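Local atomic coordinates of syndapin (Drosophila melanogaster, PDB entry 3I2W), a protein that probably acts in endocytosis and the internalization of plasma membrane proteins, its dimeric F-BAR domain, the part present here, binding phospholipid membranes. Residues K99-K103 and E104-H108; K139-A142 and D143-A147; V245-L248 and P249-E253; A262-Q265 and K266-W270. All coordinates share one frame; numbering follows the deposited sequence.

Contact 1: residues K99-K103 and E104-H108; sequences KTWQK and ENYHH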
# COMPACT_ATOMS: atom_id res chain seq x y z
N LYS B 99 6.12 7.40 -20.47
CA LYS B 99 7.35 6.99 -21.09
C LYS B 99 7.41 7.47 -22.59
O LYS B 99 8.46 7.86 -23.11
CB LYS B 99 7.53 5.49 -20.92
CG LYS B 99 8.76 5.01 -21.68
CD LYS B 99 9.50 3.93 -21.03
CE LYS B 99 9.84 2.87 -22.06
NZ LYS B 99 10.88 1.87 -21.57
N THR B 100 6.24 7.44 -23.25
CA THR B 100 6.12 7.69 -24.65
C THR B 100 6.24 9.16 -24.94
O THR B 100 7.03 9.56 -25.84
CB THR B 100 4.81 7.11 -25.23
OG1 THR B 100 5.07 5.81 -25.76
CG2 THR B 100 4.34 7.93 -26.40
N TRP B 101 5.47 9.96 -24.23
CA TRP B 101 5.48 11.38 -24.43
C TRP B 101 6.89 11.91 -24.22
O TRP B 101 7.40 12.71 -24.99
CB TRP B 101 4.54 11.93 -23.41
CG TRP B 101 4.11 13.30 -23.60
CD1 TRP B 101 2.95 13.71 -24.16
CD2 TRP B 101 4.74 14.48 -23.09
NE1 TRP B 101 2.82 15.08 -24.09
CE2 TRP B 101 3.91 15.58 -23.43
CE3 TRP B 101 5.93 14.72 -22.38
CZ2 TRP B 101 4.24 16.90 -23.14
CZ3 TRP B 101 6.25 16.06 -22.06
CH2 TRP B 101 5.42 17.13 -22.46
N GLN B 102 7.54 11.42 -23.17
CA GLN B 102 8.85 11.89 -22.83
C GLN B 102 9.86 11.55 -23.94
O GLN B 102 10.71 12.34 -24.22
CB GLN B 102 9.27 11.28 -21.47
CG GLN B 102 10.74 11.55 -21.08
CD GLN B 102 11.17 10.86 -19.81
OE1 GLN B 102 11.05 9.67 -19.68
NE2 GLN B 102 11.68 11.63 -18.86
N LYS B 103 9.79 10.37 -24.53
CA LYS B 103 10.58 10.01 -25.66
C LYS B 103 10.30 10.97 -26.82
O LYS B 103 11.20 11.31 -27.55
CB LYS B 103 10.18 8.62 -26.10
CG LYS B 103 10.94 8.09 -27.33
CD LYS B 103 10.39 6.73 -27.90
CE LYS B 103 11.13 6.37 -29.27
NZ LYS B 103 11.31 4.86 -29.53
N GLU B 104 9.06 11.42 -26.96
CA GLU B 104 8.67 12.11 -28.18
C GLU B 104 8.99 13.56 -28.17
O GLU B 104 9.14 14.15 -29.22
CB GLU B 104 7.21 11.91 -28.53
CG GLU B 104 7.09 10.73 -29.48
CD GLU B 104 5.70 10.10 -29.54
OE1 GLU B 104 4.68 10.70 -29.07
OE2 GLU B 104 5.64 8.98 -30.08
N ASN B 105 9.14 14.12 -26.98
CA ASN B 105 9.31 15.54 -26.86
C ASN B 105 10.64 15.99 -26.38
O ASN B 105 10.82 17.19 -26.24
CB ASN B 105 8.30 16.08 -25.88
CG ASN B 105 6.93 15.89 -26.37
OD1 ASN B 105 6.46 16.64 -27.20
ND2 ASN B 105 6.25 14.89 -25.84
N TYR B 106 11.54 15.06 -26.09
CA TYR B 106 12.87 15.42 -25.63
C TYR B 106 13.84 14.52 -26.37
O TYR B 106 13.66 13.33 -26.42
CB TYR B 106 12.99 15.26 -24.10
CG TYR B 106 11.98 16.09 -23.29
CD1 TYR B 106 12.15 17.45 -23.10
CD2 TYR B 106 10.84 15.52 -22.75
CE1 TYR B 106 11.21 18.23 -22.37
CE2 TYR B 106 9.90 16.28 -22.01
CZ TYR B 106 10.11 17.61 -21.83
OH TYR B 106 9.22 18.34 -21.15
N HIS B 107 14.83 15.11 -27.02
CA HIS B 107 15.78 14.38 -27.81
C HIS B 107 17.10 14.67 -27.19
O HIS B 107 17.24 15.68 -26.49
CB HIS B 107 15.63 14.80 -29.25
CG HIS B 107 14.26 14.48 -29.77
ND1 HIS B 107 13.94 13.24 -30.29
CD2 HIS B 107 13.09 15.17 -29.69
CE1 HIS B 107 12.65 13.20 -30.57
NE2 HIS B 107 12.12 14.36 -30.22
N HIS B 108 18.05 13.76 -27.35
CA HIS B 108 19.27 13.89 -26.57
C HIS B 108 20.45 13.96 -27.48
O HIS B 108 20.78 12.97 -28.07
CB HIS B 108 19.44 12.74 -25.59
CG HIS B 108 18.31 12.61 -24.63
ND1 HIS B 108 18.41 13.01 -23.33
CD2 HIS B 108 17.08 12.07 -24.77
CE1 HIS B 108 17.27 12.77 -22.70
NE2 HIS B 108 16.44 12.19 -23.55
O HOH W 1 13.36 11.92 -23.91
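The side-chain amide of N105 lies over the W101 indole. Its ND2 sits 3.2 Å above the ring plane, over the centre of the ring system, with the amide and ring planes 42° apart. The same ND2 donates to W101 O at 2.6 Å, so one amide nitrogen meets both the ring and the carbonyl of W101. The indole gets there with CG anti to the backbone N (chi1 -165°). W101 O takes a second bond, from E104 N at 2.9 Å. The two donors reach it from opposite faces of the carbonyl plane, and N105 N adds a weak third bond. At the far rim of the indole, W101 CZ3 touches Y106 CE2 at 3.7 Å. This is the tight part of the contact.

The solvent side is looser. T100 and E104 run side by side, with T100 CG2 3.9 Å from E104 OE1. H107 folds back, and its NE2 donates to E104 O at 3.2 Å.

Separately, a water donates to both Q102 O and Y106 O and also bonds H108 NE2.

The contact lies near the C-terminal end of helix 63-105. W101 stacks on F228 of helix 169-240, and Q102 bonds N25 and Q28 of helix 11-58. Beyond Y106 the chain enters a short hairpin, strands 108-109 and 112-113, which leads into helix 114-159.

Contact 2: residues K139-A142 and D143-A147; sequences KAKA and DYHSA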
# COMPACT_ATOMS: atom_id res chain seq x y z
N LYS B 139 30.63 50.61 -21.62
CA LYS B 139 31.94 51.24 -21.90
C LYS B 139 31.81 52.75 -21.78
O LYS B 139 32.42 53.37 -20.92
CB LYS B 139 32.49 50.89 -23.30
CG LYS B 139 33.55 49.81 -23.34
CD LYS B 139 34.98 50.25 -22.92
CE LYS B 139 35.73 51.10 -23.99
NZ LYS B 139 35.02 51.24 -25.31
N ALA B 140 31.01 53.34 -22.65
CA ALA B 140 30.63 54.71 -22.54
C ALA B 140 30.38 55.16 -21.09
O ALA B 140 30.83 56.22 -20.72
CB ALA B 140 29.41 54.96 -23.38
N LYS B 141 29.68 54.38 -20.29
CA LYS B 141 29.47 54.84 -18.93
C LYS B 141 30.80 54.82 -18.10
O LYS B 141 31.11 55.72 -17.31
CB LYS B 141 28.31 54.10 -18.26
CG LYS B 141 28.54 53.76 -16.80
CD LYS B 141 27.27 53.85 -15.98
CE LYS B 141 27.27 52.83 -14.80
NZ LYS B 141 27.16 51.39 -15.29
N ALA B 142 31.59 53.76 -18.30
CA ALA B 142 32.84 53.65 -17.59
C ALA B 142 33.82 54.70 -18.16
O ALA B 142 34.45 55.45 -17.38
CB ALA B 142 33.42 52.20 -17.71
N ASP B 143 33.89 54.78 -19.49
CA ASP B 143 34.81 55.65 -20.16
C ASP B 143 34.53 57.09 -19.85
O ASP B 143 35.36 57.97 -20.14
CB ASP B 143 34.80 55.39 -21.67
CG ASP B 143 35.63 54.18 -22.02
OD1 ASP B 143 36.05 53.45 -21.05
OD2 ASP B 143 35.88 53.96 -23.24
N TYR B 144 33.41 57.35 -19.19
CA TYR B 144 33.03 58.73 -18.97
C TYR B 144 33.14 59.08 -17.51
O TYR B 144 33.10 60.22 -17.13
CB TYR B 144 31.61 58.98 -19.45
CG TYR B 144 30.91 60.12 -18.76
CD1 TYR B 144 31.03 61.43 -19.22
CD2 TYR B 144 30.11 59.92 -17.64
CE1 TYR B 144 30.38 62.52 -18.58
CE2 TYR B 144 29.44 61.01 -16.98
CZ TYR B 144 29.59 62.30 -17.46
OH TYR B 144 28.95 63.37 -16.84
N HIS B 145 33.25 58.07 -16.68
CA HIS B 145 33.30 58.33 -15.28
C HIS B 145 34.78 58.43 -15.00
O HIS B 145 35.19 59.08 -14.05
CB HIS B 145 32.67 57.18 -14.46
CG HIS B 145 31.17 57.26 -14.32
ND1 HIS B 145 30.41 56.19 -13.90
CD2 HIS B 145 30.30 58.27 -14.55
CE1 HIS B 145 29.14 56.54 -13.86
NE2 HIS B 145 29.04 57.80 -14.25
N SER B 146 35.59 57.79 -15.83
CA SER B 146 37.02 57.87 -15.57
C SER B 146 37.59 59.13 -16.21
O SER B 146 38.62 59.64 -15.79
CB SER B 146 37.78 56.60 -15.97
OG SER B 146 37.87 56.51 -17.36
N ALA B 147 36.90 59.66 -17.21
CA ALA B 147 37.23 60.97 -17.70
C ALA B 147 36.84 62.05 -16.69
O ALA B 147 37.51 63.06 -16.59
CB ALA B 147 36.59 61.23 -19.04
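The imidazole of H145 has the backbone carbonyl of K141 over one face. K141 O stands 3.3 Å above the ring plane, offset toward the rim. H145 CE1 also meets the aliphatic chain of K141, 3.9 Å from CD. The Y144 ring is placed differently: K141 O lies at its edge, near the ring plane.

All this occurs along about two and a half turns of helix 114-159, an arm helix of the F-BAR dimer. A142 O accepts from S146 N at 3.0 Å and from H145 N at 3.0 Å. One turn earlier, K139 and D143 form a salt bridge, with NZ 3.5 Å from OD2. Turns at chi2 (-78°) and chi3 (-75°) bend the lysine chain round so that its end comes to D143 OD2. An alanine here removes the carboxylate, and the K139 ammonium would probably be left without its mate, free to turn.

The polar ends of both rings bond the second subunit: Y144 OH bonds E288 of that chain, and H145 NE2 donates to V287 O of that chain. K141 NZ pairs with E138. The chemistry is thus split, with an intrahelical charge pair at the surface and ring polar atoms used between subunits.

Contact 3: residues V245-L248 and P249-E253; sequences VQSL and PQIYE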
# COMPACT_ATOMS: atom_id res chain seq x y z
N VAL B 245 -14.25 -0.26 -9.23
CA VAL B 245 -13.94 -1.65 -9.39
C VAL B 245 -15.31 -2.38 -9.24
O VAL B 245 -15.92 -2.36 -8.18
CB VAL B 245 -12.97 -2.02 -8.30
CG1 VAL B 245 -12.48 -3.47 -8.44
CG2 VAL B 245 -11.83 -1.06 -8.28
N GLN B 246 -15.83 -2.96 -10.32
CA GLN B 246 -17.23 -3.45 -10.31
C GLN B 246 -17.44 -4.76 -9.61
O GLN B 246 -18.54 -5.11 -9.25
CB GLN B 246 -17.78 -3.54 -11.70
CG GLN B 246 -18.25 -2.18 -12.12
CD GLN B 246 -18.06 -1.94 -13.59
OE1 GLN B 246 -17.60 -0.86 -13.99
NE2 GLN B 246 -18.40 -2.95 -14.42
N SER B 247 -16.32 -5.41 -9.36
CA SER B 247 -16.29 -6.69 -8.77
C SER B 247 -16.37 -6.60 -7.24
O SER B 247 -16.91 -7.48 -6.59
CB SER B 247 -15.02 -7.37 -9.23
OG SER B 247 -13.90 -6.80 -8.59
N LEU B 248 -15.84 -5.53 -6.67
CA LEU B 248 -15.86 -5.31 -5.24
C LEU B 248 -17.18 -5.74 -4.55
O LEU B 248 -17.16 -6.65 -3.73
CB LEU B 248 -15.54 -3.85 -4.96
CG LEU B 248 -14.48 -3.60 -3.94
CD1 LEU B 248 -13.40 -4.55 -4.23
CD2 LEU B 248 -13.99 -2.25 -4.17
N PRO B 249 -18.32 -5.11 -4.91
CA PRO B 249 -19.57 -5.60 -4.30
C PRO B 249 -19.67 -7.11 -4.38
O PRO B 249 -19.92 -7.75 -3.39
CB PRO B 249 -20.67 -4.94 -5.16
CG PRO B 249 -20.06 -3.74 -5.59
CD PRO B 249 -18.65 -4.17 -5.99
N GLN B 250 -19.40 -7.68 -5.53
CA GLN B 250 -19.58 -9.10 -5.70
C GLN B 250 -18.69 -9.98 -4.75
O GLN B 250 -19.20 -10.84 -4.10
CB GLN B 250 -19.36 -9.42 -7.14
CG GLN B 250 -19.67 -10.86 -7.53
CD GLN B 250 -18.94 -11.28 -8.83
OE1 GLN B 250 -18.55 -10.42 -9.66
NE2 GLN B 250 -18.76 -12.59 -9.00
N ILE B 251 -17.37 -9.76 -4.67
CA ILE B 251 -16.50 -10.31 -3.64
C ILE B 251 -17.12 -10.44 -2.23
O ILE B 251 -17.08 -11.52 -1.66
CB ILE B 251 -15.24 -9.46 -3.51
CG1 ILE B 251 -14.29 -9.81 -4.59
CG2 ILE B 251 -14.52 -9.73 -2.23
CD1 ILE B 251 -14.03 -8.73 -5.51
N TYR B 252 -17.69 -9.36 -1.70
CA TYR B 252 -18.37 -9.38 -0.42
C TYR B 252 -19.72 -10.13 -0.47
O TYR B 252 -19.97 -10.95 0.37
CB TYR B 252 -18.39 -7.99 0.24
CG TYR B 252 -16.97 -7.65 0.47
CD1 TYR B 252 -16.30 -8.03 1.62
CD2 TYR B 252 -16.23 -7.07 -0.53
CE1 TYR B 252 -14.95 -7.78 1.77
CE2 TYR B 252 -14.90 -6.83 -0.38
CZ TYR B 252 -14.26 -7.20 0.74
OH TYR B 252 -12.90 -6.94 0.80
N GLU B 253 -20.55 -9.90 -1.46
CA GLU B 253 -21.74 -10.66 -1.60
C GLU B 253 -21.45 -12.18 -1.44
O GLU B 253 -22.09 -12.89 -0.67
CB GLU B 253 -22.36 -10.36 -2.97
CG GLU B 253 -23.64 -11.18 -3.22
CD GLU B 253 -24.42 -10.71 -4.49
OE1 GLU B 253 -23.81 -9.89 -5.31
OE2 GLU B 253 -25.64 -11.15 -4.68
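I251 N donates to S247 O at 3.0 Å, and the bond is fairly straight (152° at the hydrogen). The next bond along the helix, Y252 N to L248 O, is weak at 3.4 Å. E253 N follows with a bond to P249 O at 3.0 Å. These are successive i to i+4 bonds of the first turns of helix 247-260.

P249 fits this place. Its nitrogen carries no hydrogen, and in the first turn of a helix none is needed. The pyrrolidine ring packs back on the chain before it, with CD 3.4 Å from Q246 O. P249 also packs on T243 of the second subunit.

In the F-BAR fold the short helix 247-260 follows the long helix 169-240. Here it lies against helix 63-105: I251 touches R78, and Y252 touches I79.

Both branches of I251 touch neighbours. CG1 stands beside the backbone N (chi1 -80°) and carries CD1 back to S247, 3.6 Å from OG. The same CD1 meets L248 CD1 more loosely, at 4.4 Å. The other branch, CG2, sits over one face of the Y252 ring, 3.4 Å above the plane and toward the rim. L248 O comes to the edge of that ring, 3.4 Å from CD2. At its far end, Y252 OH bonds E75 of helix 63-105.

Contact 4: residues A262-Q265 and K266-W270; sequences ADQQ and KDLKW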
# COMPACT_ATOMS: atom_id res chain seq x y z
N ALA B 262 -22.73 -21.78 6.54
CA ALA B 262 -22.20 -22.53 7.67
C ALA B 262 -23.42 -23.07 8.37
O ALA B 262 -24.24 -22.27 8.86
CB ALA B 262 -21.39 -21.65 8.59
N ASP B 263 -23.55 -24.39 8.39
CA ASP B 263 -24.69 -25.08 9.01
C ASP B 263 -24.32 -26.09 10.11
O ASP B 263 -23.80 -27.21 9.86
CB ASP B 263 -25.48 -25.79 7.95
CG ASP B 263 -26.74 -26.45 8.48
OD1 ASP B 263 -27.16 -26.21 9.63
OD2 ASP B 263 -27.31 -27.23 7.72
N GLN B 264 -24.61 -25.69 11.33
CA GLN B 264 -24.23 -26.51 12.45
C GLN B 264 -24.89 -27.92 12.41
O GLN B 264 -24.26 -28.93 12.71
CB GLN B 264 -24.40 -25.72 13.76
CG GLN B 264 -25.78 -25.22 14.02
CD GLN B 264 -26.75 -26.36 14.34
OE1 GLN B 264 -26.30 -27.45 14.73
NE2 GLN B 264 -28.04 -26.13 14.18
N GLN B 265 -26.13 -28.00 11.99
CA GLN B 265 -26.76 -29.28 11.95
C GLN B 265 -26.14 -30.18 10.89
O GLN B 265 -25.74 -31.29 11.22
CB GLN B 265 -28.21 -29.10 11.68
CG GLN B 265 -28.97 -30.36 11.57
CD GLN B 265 -30.44 -30.04 11.65
OE1 GLN B 265 -30.88 -29.28 12.55
NE2 GLN B 265 -31.21 -30.58 10.72
N LYS B 266 -26.05 -29.73 9.65
CA LYS B 266 -25.27 -30.48 8.70
C LYS B 266 -23.93 -30.91 9.36
O LYS B 266 -23.57 -32.06 9.36
CB LYS B 266 -24.99 -29.67 7.43
CG LYS B 266 -25.61 -30.18 6.16
CD LYS B 266 -24.58 -30.17 4.98
CE LYS B 266 -25.15 -30.46 3.51
NZ LYS B 266 -26.17 -31.60 3.33
N ASP B 267 -23.20 -29.98 9.95
CA ASP B 267 -21.90 -30.37 10.47
C ASP B 267 -21.95 -31.38 11.60
O ASP B 267 -21.21 -32.38 11.58
CB ASP B 267 -21.06 -29.15 10.86
CG ASP B 267 -20.65 -28.36 9.64
OD1 ASP B 267 -20.83 -28.86 8.47
OD2 ASP B 267 -20.17 -27.22 9.87
N LEU B 268 -22.83 -31.13 12.55
CA LEU B 268 -22.95 -32.06 13.63
C LEU B 268 -23.44 -33.42 13.20
O LEU B 268 -22.97 -34.41 13.73
CB LEU B 268 -23.85 -31.52 14.74
CG LEU B 268 -23.29 -30.39 15.57
CD1 LEU B 268 -24.37 -30.04 16.47
CD2 LEU B 268 -22.10 -30.84 16.37
N LYS B 269 -24.38 -33.48 12.27
CA LYS B 269 -24.93 -34.77 11.93
C LYS B 269 -23.84 -35.58 11.29
O LYS B 269 -23.68 -36.74 11.58
CB LYS B 269 -26.09 -34.63 11.00
CG LYS B 269 -27.42 -34.38 11.76
CD LYS B 269 -28.57 -34.10 10.84
CE LYS B 269 -29.11 -35.36 10.19
NZ LYS B 269 -30.44 -35.05 9.49
N TRP B 270 -23.03 -34.91 10.48
CA TRP B 270 -21.96 -35.55 9.79
C TRP B 270 -21.04 -36.11 10.84
O TRP B 270 -20.38 -37.12 10.61
CB TRP B 270 -21.20 -34.52 8.92
CG TRP B 270 -19.97 -35.16 8.17
CD1 TRP B 270 -19.97 -35.78 6.92
CD2 TRP B 270 -18.63 -35.28 8.66
NE1 TRP B 270 -18.71 -36.25 6.61
CE2 TRP B 270 -17.87 -35.95 7.65
CE3 TRP B 270 -17.99 -34.90 9.85
CZ2 TRP B 270 -16.53 -36.25 7.81
CZ3 TRP B 270 -16.65 -35.18 9.98
CH2 TRP B 270 -15.94 -35.85 8.96
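Q265, K266 and D263 meet in the N-terminal turn of helix 264-275, and D263 is its N-cap. The aspartate places CG anti to its own backbone N (chi1 -176°), which brings the carboxylate in front of the first N-H groups of the helix. OD1 accepts from Q265 N at 3.1 Å, and OD2 accepts from K266 N at 3.4 Å. Both capping bonds are weak. The negative charge beside a helix start is probably favourable all the same.

K266 crosses the aspartate at about a right angle. Its CB lies 3.4 Å from D263 OD2, while its ammonium end leads away. With an alanine in place of D263, the N-H groups of Q265 and K266 would probably be left without their side-chain acceptor.

Q265 runs alongside K269, and the two point the same way; Q265 CG is 3.8 Å from K269 CD. Q265 O accepts from K269 N at 2.8 Å. The turn is closed by D267 N, which donates to D263 O at 2.8 Å.

D267 turns its carboxylate to T64 and T65. The second subunit lies beside the same turn: its K230 bonds A262 O, and its Q219 packs on L268. With CG between the backbone N and the carbonyl carbon (chi1 58°) and a bend at chi2 (70°), Q264 OE1 comes to 3.7 Å from L268 CD1.

All four contacts are local, each within one helix or at its end. Contact 2 is a surface contact; contacts 1, 3 and 4 are partly buried. Contact 1 lies nearest the middle of the chain and packs between long helices of its own subunit, without touching the other. The remaining three touch the second subunit. Contact 3 also rests on helix 63-105, the helix on which contact 1 lies. Contacts 3 and 4 open the successive short helices 247-260 and 264-275, with nearest atoms about 11 Å apart, one with a proline and one with an aspartate cap. Contact 2 lies on the opposite side of the chain's centre from both and alone has a salt bridge across its segments.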